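Long-range contact in transcriptional activator PlcR protein (Bacillus thuringiensis, PDB 3U3W), which activates transcription as a DNA-binding virulence regulator switched on by the quorum-sensing peptide PapR: residues A[196-207]-A[234-245]. Residues are numbered along the deposited sequence; the frame is centred on the assembly and turned at random.
Sequences VKVRYNHAKALY and LIGQLYYQRGEC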
ATOM      1  N   VAL A 196      -7.191  -9.997  -3.917  1.00 22.25           N
ATOM      2  CA  VAL A 196      -7.949 -10.631  -2.854  1.00 20.53           C
ATOM      3  C   VAL A 196      -9.435 -10.368  -3.056  1.00 29.40           C
ATOM      4  O   VAL A 196     -10.277 -11.243  -2.839  1.00 28.48           O
ATOM      5  CB  VAL A 196      -7.531 -10.119  -1.449  1.00 30.54           C
ATOM      6  CG1 VAL A 196      -8.543 -10.522  -0.404  1.00 18.63           C
ATOM      7  CG2 VAL A 196      -6.160 -10.635  -1.077  1.00 23.36           C
ATOM      8  N   LYS A 197      -9.756  -9.147  -3.462  1.00 21.22           N
ATOM      9  CA  LYS A 197     -11.129  -8.773  -3.635  1.00 20.44           C
ATOM     10  C   LYS A 197     -11.770  -9.561  -4.799  1.00 29.06           C
ATOM     11  O   LYS A 197     -12.880 -10.083  -4.663  1.00 18.88           O
ATOM     12  CB  LYS A 197     -11.237  -7.268  -3.873  1.00 24.36           C
ATOM     13  CG  LYS A 197     -12.636  -6.852  -4.270  1.00 26.48           C
ATOM     14  CD  LYS A 197     -12.689  -5.423  -4.770  1.00 25.69           C
ATOM     15  CE  LYS A 197     -12.563  -4.435  -3.626  1.00 35.10           C
ATOM     16  NZ  LYS A 197     -12.720  -3.042  -4.109  1.00 45.49           N
ATOM     17  N   VAL A 198     -11.072  -9.628  -5.933  1.00 18.44           N
ATOM     18  CA  VAL A 198     -11.555 -10.393  -7.085  1.00 23.04           C
ATOM     19  C   VAL A 198     -11.738 -11.866  -6.740  1.00 27.83           C
ATOM     20  O   VAL A 198     -12.745 -12.463  -7.110  1.00 30.28           O
ATOM     21  CB  VAL A 198     -10.618 -10.302  -8.323  1.00 26.40           C
ATOM     22  CG1 VAL A 198     -11.199 -11.117  -9.485  1.00 21.83           C
ATOM     23  CG2 VAL A 198     -10.408  -8.867  -8.738  1.00 19.79           C
ATOM     24  N   ARG A 199     -10.774 -12.463  -6.040  1.00 25.59           N
ATOM     25  CA  ARG A 199     -10.929 -13.870  -5.653  1.00 23.37           C
ATOM     26  C   ARG A 199     -12.141 -14.087  -4.757  1.00 28.15           C
ATOM     27  O   ARG A 199     -12.813 -15.123  -4.833  1.00 26.12           O
ATOM     28  CB  ARG A 199      -9.673 -14.436  -5.002  1.00 21.85           C
ATOM     29  CG  ARG A 199      -8.511 -14.543  -5.955  1.00 27.11           C
ATOM     30  CD  ARG A 199      -7.350 -15.333  -5.362  1.00 27.95           C
ATOM     31  NE  ARG A 199      -6.232 -15.321  -6.303  1.00 31.44           N
ATOM     32  CZ  ARG A 199      -6.075 -16.190  -7.297  1.00 40.97           C
ATOM     33  NH1 ARG A 199      -6.954 -17.182  -7.485  1.00 33.64           N
ATOM     34  NH2 ARG A 199      -5.034 -16.070  -8.110  1.00 38.07           N
ATOM     35  N   TYR A 200     -12.441 -13.095  -3.929  1.00 29.12           N
ATOM     36  CA  TYR A 200     -13.584 -13.203  -3.036  1.00 24.05           C
ATOM     37  C   TYR A 200     -14.902 -13.207  -3.802  1.00 29.90           C
ATOM     38  O   TYR A 200     -15.800 -13.998  -3.495  1.00 24.30           O
ATOM     39  CB  TYR A 200     -13.587 -12.069  -2.039  1.00 18.53           C
ATOM     40  CG  TYR A 200     -14.818 -12.013  -1.171  1.00 19.45           C
ATOM     41  CD1 TYR A 200     -15.009 -12.926  -0.140  1.00 16.57           C
ATOM     42  CD2 TYR A 200     -15.783 -11.037  -1.372  1.00 21.54           C
ATOM     43  CE1 TYR A 200     -16.122 -12.869   0.663  1.00 19.17           C
ATOM     44  CE2 TYR A 200     -16.908 -10.961  -0.566  1.00 19.95           C
ATOM     45  CZ  TYR A 200     -17.071 -11.875   0.451  1.00 24.29           C
ATOM     46  OH  TYR A 200     -18.181 -11.790   1.260  1.00 19.67           O
ATOM     47  N   ASN A 201     -15.011 -12.306  -4.778  1.00 26.66           N
ATOM     48  CA  ASN A 201     -16.236 -12.153  -5.553  1.00 22.15           C
ATOM     49  C   ASN A 201     -16.392 -13.392  -6.404  1.00 23.63           C
ATOM     50  O   ASN A 201     -17.464 -13.979  -6.471  1.00 28.04           O
ATOM     51  CB  ASN A 201     -16.178 -10.897  -6.433  1.00 17.27           C
ATOM     52  CG  ASN A 201     -16.285  -9.592  -5.635  1.00 26.82           C
ATOM     53  OD1 ASN A 201     -16.938  -9.534  -4.582  1.00 23.04           O
ATOM     54  ND2 ASN A 201     -15.649  -8.529  -6.148  1.00 21.44           N
ATOM     55  N   HIS A 202     -15.290 -13.791  -7.029  1.00 25.49           N
ATOM     56  CA  HIS A 202     -15.191 -15.035  -7.782  1.00 27.35           C
ATOM     57  C   HIS A 202     -15.639 -16.227  -6.931  1.00 27.41           C
ATOM     58  O   HIS A 202     -16.417 -17.062  -7.395  1.00 24.02           O
ATOM     59  CB  HIS A 202     -13.748 -15.230  -8.257  1.00 22.53           C
ATOM     60  CG  HIS A 202     -13.570 -16.363  -9.211  1.00 32.02           C
ATOM     61  ND1 HIS A 202     -12.328 -16.822  -9.599  1.00 33.52           N
ATOM     62  CD2 HIS A 202     -14.475 -17.125  -9.868  1.00 36.90           C
ATOM     63  CE1 HIS A 202     -12.477 -17.828 -10.442  1.00 34.00           C
ATOM     64  NE2 HIS A 202     -13.770 -18.030 -10.627  1.00 36.59           N
ATOM     65  N   ALA A 203     -15.163 -16.293  -5.685  1.00 24.36           N
ATOM     66  CA  ALA A 203     -15.549 -17.381  -4.787  1.00 21.26           C
ATOM     67  C   ALA A 203     -17.048 -17.379  -4.552  1.00 30.73           C
ATOM     68  O   ALA A 203     -17.664 -18.435  -4.555  1.00 27.00           O
ATOM     69  CB  ALA A 203     -14.824 -17.296  -3.483  1.00 26.30           C
ATOM     70  N   LYS A 204     -17.631 -16.194  -4.358  1.00 22.95           N
ATOM     71  CA  LYS A 204     -19.070 -16.089  -4.154  1.00 30.73           C
ATOM     72  C   LYS A 204     -19.840 -16.635  -5.360  1.00 26.84           C
ATOM     73  O   LYS A 204     -20.787 -17.391  -5.191  1.00 30.47           O
ATOM     74  CB  LYS A 204     -19.499 -14.644  -3.846  1.00 28.31           C
ATOM     75  CG  LYS A 204     -19.121 -14.154  -2.447  1.00 34.95           C
ATOM     76  CD  LYS A 204     -19.517 -12.680  -2.260  1.00 30.26           C
ATOM     77  CE  LYS A 204     -21.024 -12.499  -2.348  1.00 23.86           C
ATOM     78  NZ  LYS A 204     -21.675 -13.270  -1.267  1.00 35.63           N
ATOM     79  N   ALA A 205     -19.427 -16.231  -6.558  1.00 24.33           N
ATOM     80  CA  ALA A 205     -20.001 -16.717  -7.812  1.00 30.81           C
ATOM     81  C   ALA A 205     -19.880 -18.253  -8.020  1.00 31.74           C
ATOM     82  O   ALA A 205     -20.837 -18.903  -8.439  1.00 30.17           O
ATOM     83  CB  ALA A 205     -19.401 -15.946  -9.007  1.00 22.60           C
ATOM     84  N   LEU A 206     -18.707 -18.812  -7.734  1.00 29.57           N
ATOM     85  CA  LEU A 206     -18.497 -20.256  -7.781  1.00 27.52           C
ATOM     86  C   LEU A 206     -19.451 -20.958  -6.826  1.00 37.70           C
ATOM     87  O   LEU A 206     -20.060 -21.982  -7.176  1.00 32.18           O
ATOM     88  CB  LEU A 206     -17.031 -20.617  -7.464  1.00 26.51           C
ATOM     89  CG  LEU A 206     -16.036 -20.158  -8.548  1.00 33.64           C
ATOM     90  CD1 LEU A 206     -14.605 -20.020  -8.054  1.00 25.16           C
ATOM     91  CD2 LEU A 206     -16.094 -21.080  -9.768  1.00 29.05           C
ATOM     92  N   TYR A 207     -19.585 -20.404  -5.624  1.00 34.57           N
ATOM     93  CA  TYR A 207     -20.493 -20.962  -4.632  1.00 28.99           C
ATOM     94  C   TYR A 207     -21.945 -20.923  -5.138  1.00 35.77           C
ATOM     95  O   TYR A 207     -22.692 -21.878  -4.959  1.00 33.44           O
ATOM     96  CB  TYR A 207     -20.364 -20.211  -3.311  1.00 22.66           C
ATOM     97  CG  TYR A 207     -21.231 -20.734  -2.175  1.00 24.60           C
ATOM     98  CD1 TYR A 207     -22.609 -20.480  -2.137  1.00 32.67           C
ATOM     99  CD2 TYR A 207     -20.668 -21.459  -1.125  1.00 18.59           C
ATOM    100  CE1 TYR A 207     -23.394 -20.947  -1.088  1.00 29.35           C
ATOM    101  CE2 TYR A 207     -21.440 -21.939  -0.089  1.00 28.47           C
ATOM    102  CZ  TYR A 207     -22.802 -21.674  -0.068  1.00 28.95           C
ATOM    103  OH  TYR A 207     -23.558 -22.149   0.983  1.00 49.24           O
ATOM    104  N   LEU A 234     -10.816  -7.737   3.594  1.00 25.63           N
ATOM    105  CA  LEU A 234     -11.821  -8.728   3.250  1.00 28.26           C
ATOM    106  C   LEU A 234     -11.702 -10.010   4.066  1.00 30.12           C
ATOM    107  O   LEU A 234     -12.400 -10.985   3.792  1.00 29.86           O
ATOM    108  CB  LEU A 234     -11.740  -9.052   1.753  1.00 26.23           C
ATOM    109  CG  LEU A 234     -12.176  -7.904   0.840  1.00 33.80           C
ATOM    110  CD1 LEU A 234     -12.339  -8.406  -0.551  1.00 31.24           C
ATOM    111  CD2 LEU A 234     -13.494  -7.302   1.339  1.00 27.52           C
ATOM    112  N   ILE A 235     -10.832 -10.014   5.073  1.00 24.08           N
ATOM    113  CA  ILE A 235     -10.510 -11.264   5.770  1.00 27.45           C
ATOM    114  C   ILE A 235     -11.703 -11.817   6.563  1.00 26.58           C
ATOM    115  O   ILE A 235     -11.887 -13.024   6.640  1.00 27.07           O
ATOM    116  CB  ILE A 235      -9.242 -11.141   6.682  1.00 25.02           C
ATOM    117  CG1 ILE A 235      -8.753 -12.521   7.109  1.00 29.14           C
ATOM    118  CG2 ILE A 235      -9.526 -10.290   7.920  1.00 24.24           C
ATOM    119  CD1 ILE A 235      -7.612 -13.024   6.312  1.00 37.64           C
ATOM    120  N   GLY A 236     -12.506 -10.940   7.156  1.00 26.06           N
ATOM    121  CA  GLY A 236     -13.730 -11.379   7.817  1.00 28.95           C
ATOM    122  C   GLY A 236     -14.677 -12.069   6.830  1.00 33.09           C
ATOM    123  O   GLY A 236     -15.124 -13.195   7.061  1.00 27.28           O
ATOM    124  N   GLN A 237     -14.957 -11.397   5.717  1.00 21.98           N
ATOM    125  CA  GLN A 237     -15.835 -11.936   4.680  1.00 26.56           C
ATOM    126  C   GLN A 237     -15.336 -13.285   4.191  1.00 24.74           C
ATOM    127  O   GLN A 237     -16.130 -14.179   3.956  1.00 30.92           O
ATOM    128  CB  GLN A 237     -15.968 -10.960   3.503  1.00 22.23           C
ATOM    129  CG  GLN A 237     -16.565  -9.608   3.898  1.00 33.00           C
ATOM    130  CD  GLN A 237     -15.494  -8.624   4.398  1.00 42.83           C
ATOM    131  OE1 GLN A 237     -14.676  -8.963   5.254  1.00 28.42           O
ATOM    132  NE2 GLN A 237     -15.494  -7.408   3.851  1.00 28.89           N
ATOM    133  N   LEU A 238     -14.014 -13.417   4.060  1.00 28.39           N
ATOM    134  CA  LEU A 238     -13.374 -14.640   3.573  1.00 25.09           C
ATOM    135  C   LEU A 238     -13.580 -15.817   4.521  1.00 31.40           C
ATOM    136  O   LEU A 238     -13.984 -16.885   4.088  1.00 34.91           O
ATOM    137  CB  LEU A 238     -11.880 -14.400   3.320  1.00 24.42           C
ATOM    138  CG  LEU A 238     -11.638 -13.581   2.038  1.00 24.70           C
ATOM    139  CD1 LEU A 238     -10.205 -13.061   1.923  1.00 15.73           C
ATOM    140  CD2 LEU A 238     -12.036 -14.396   0.799  1.00 23.31           C
ATOM    141  N   TYR A 239     -13.322 -15.620   5.810  1.00 27.50           N
ATOM    142  CA  TYR A 239     -13.635 -16.639   6.800  1.00 33.10           C
ATOM    143  C   TYR A 239     -15.093 -17.040   6.795  1.00 31.77           C
ATOM    144  O   TYR A 239     -15.403 -18.203   6.997  1.00 33.78           O
ATOM    145  CB  TYR A 239     -13.241 -16.197   8.208  1.00 28.45           C
ATOM    146  CG  TYR A 239     -11.768 -16.328   8.431  1.00 29.83           C
ATOM    147  CD1 TYR A 239     -11.140 -17.561   8.327  1.00 29.55           C
ATOM    148  CD2 TYR A 239     -10.996 -15.216   8.706  1.00 31.66           C
ATOM    149  CE1 TYR A 239      -9.778 -17.685   8.508  1.00 28.48           C
ATOM    150  CE2 TYR A 239      -9.642 -15.325   8.887  1.00 37.24           C
ATOM    151  CZ  TYR A 239      -9.036 -16.562   8.790  1.00 36.38           C
ATOM    152  OH  TYR A 239      -7.678 -16.650   8.978  1.00 45.33           O
ATOM    153  N   TYR A 240     -15.979 -16.071   6.592  1.00 24.21           N
ATOM    154  CA  TYR A 240     -17.399 -16.350   6.535  1.00 29.15           C
ATOM    155  C   TYR A 240     -17.648 -17.249   5.313  1.00 37.85           C
ATOM    156  O   TYR A 240     -18.223 -18.338   5.425  1.00 36.13           O
ATOM    157  CB  TYR A 240     -18.208 -15.037   6.460  1.00 20.93           C
ATOM    158  CG  TYR A 240     -19.697 -15.259   6.290  1.00 35.76           C
ATOM    159  CD1 TYR A 240     -20.530 -15.407   7.399  1.00 39.14           C
ATOM    160  CD2 TYR A 240     -20.272 -15.343   5.019  1.00 32.88           C
ATOM    161  CE1 TYR A 240     -21.895 -15.632   7.244  1.00 47.80           C
ATOM    162  CE2 TYR A 240     -21.640 -15.557   4.860  1.00 27.19           C
ATOM    163  CZ  TYR A 240     -22.439 -15.703   5.970  1.00 32.83           C
ATOM    164  OH  TYR A 240     -23.779 -15.922   5.811  1.00 53.99           O
ATOM    165  N   GLN A 241     -17.186 -16.797   4.153  1.00 21.62           N
ATOM    166  CA  GLN A 241     -17.296 -17.586   2.940  1.00 26.63           C
ATOM    167  C   GLN A 241     -16.717 -18.996   3.083  1.00 38.69           C
ATOM    168  O   GLN A 241     -17.251 -19.953   2.524  1.00 36.70           O
ATOM    169  CB  GLN A 241     -16.619 -16.882   1.775  1.00 23.86           C
ATOM    170  CG  GLN A 241     -16.980 -17.512   0.466  1.00 24.45           C
ATOM    171  CD  GLN A 241     -18.473 -17.526   0.290  1.00 29.58           C
ATOM    172  OE1 GLN A 241     -19.132 -16.492   0.424  1.00 38.78           O
ATOM    173  NE2 GLN A 241     -19.029 -18.701   0.034  1.00 39.96           N
ATOM    174  N   ARG A 242     -15.622 -19.122   3.823  1.00 31.71           N
ATOM    175  CA  ARG A 242     -14.980 -20.413   3.981  1.00 30.21           C
ATOM    176  C   ARG A 242     -15.834 -21.293   4.887  1.00 39.88           C
ATOM    177  O   ARG A 242     -15.980 -22.486   4.641  1.00 41.18           O
ATOM    178  CB  ARG A 242     -13.534 -20.273   4.468  1.00 30.78           C
ATOM    179  CG  ARG A 242     -13.241 -20.796   5.857  1.00 45.78           C
ATOM    180  CD  ARG A 242     -12.172 -21.895   5.884  1.00 37.16           C
ATOM    181  NE  ARG A 242     -10.820 -21.463   5.523  1.00 44.84           N
ATOM    182  CZ  ARG A 242      -9.842 -21.204   6.397  1.00 62.84           C
ATOM    183  NH1 ARG A 242     -10.083 -21.320   7.696  1.00 59.17           N
ATOM    184  NH2 ARG A 242      -8.621 -20.824   5.979  1.00 32.83           N
ATOM    185  N   GLY A 243     -16.435 -20.697   5.909  1.00 32.79           N
ATOM    186  CA  GLY A 243     -17.440 -21.397   6.691  1.00 38.11           C
ATOM    187  C   GLY A 243     -18.604 -21.900   5.829  1.00 44.85           C
ATOM    188  O   GLY A 243     -19.055 -23.035   5.989  1.00 36.52           O
ATOM    189  N   GLU A 244     -19.099 -21.053   4.926  1.00 33.55           N
ATOM    190  CA  GLU A 244     -20.146 -21.451   3.986  1.00 31.94           C
ATOM    191  C   GLU A 244     -19.713 -22.676   3.173  1.00 37.05           C
ATOM    192  O   GLU A 244     -20.463 -23.636   3.038  1.00 36.19           O
ATOM    193  CB  GLU A 244     -20.490 -20.313   3.022  1.00 26.74           C
ATOM    194  CG  GLU A 244     -21.083 -19.069   3.661  1.00 40.51           C
ATOM    195  CD  GLU A 244     -22.557 -19.223   3.960  1.00 43.66           C
ATOM    196  OE1 GLU A 244     -23.381 -18.903   3.070  1.00 45.52           O
ATOM    197  OE2 GLU A 244     -22.889 -19.671   5.079  1.00 43.29           O
ATOM    198  N   CYS A 245     -18.506 -22.633   2.616  1.00 38.13           N
ATOM    199  CA  CYS A 245     -18.015 -23.730   1.784  1.00 35.96           C
ATOM    200  C   CYS A 245     -17.851 -25.008   2.601  1.00 36.36           C
ATOM    201  O   CYS A 245     -18.244 -26.085   2.172  1.00 37.54           O
ATOM    202  CB  CYS A 245     -16.688 -23.360   1.122  1.00 30.65           C
ATOM    203  SG  CYS A 245     -16.833 -22.142  -0.152  1.00 35.96           S
TER
HETATM  204  O   HOH W   1     -19.751 -13.934   1.202  1.00 31.15           O
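Tyr-200 and Tyr-207 both hold CG opposite the backbone N (chi1 174° and -178°), which sends each ring across from helix 192-208 to helix 235-248. CD2 of Leu-238 meets the Tyr-200 ring at its edge, 3.4 Å from Tyr-200 CD1, while the CB of Gln-237 lies obliquely to the ring, 3.3 Å from Tyr-200 OH. Over one face, toward the rim, lies Lys-204 CG. One water ties the two helices together: it donates to Tyr-200 OH (2.7 Å) and to Gln-241 OE1, and accepts from Lys-204 NZ. A bend at chi2 turns the Gln-241 amide so that NE2 comes 3.4 Å from Tyr-207 CD2. The axes of the two segments point the same way, inclined by 27°, and come within 10.8 Å, in the all-helical, TPR-like C-terminal domain of the RNPP family; helix 212-228, between them in sequence, packs on Val-196, Gln-241 and Cys-245. The bound peptide lies against this contact: Lys-197 NZ forms a salt bridge and Lys-204 NZ a hydrogen bond with its backbone, and Gln-237 NE2 a hydrogen bond with an acidic side chain. Cys-245 SG sits at the Tyr-207 ring edge; Glu-244 CB lies 3.6 Å from Tyr-207 CE2, and Glu-244 OE2 is hydrogen-bonded to Tyr-260 OH.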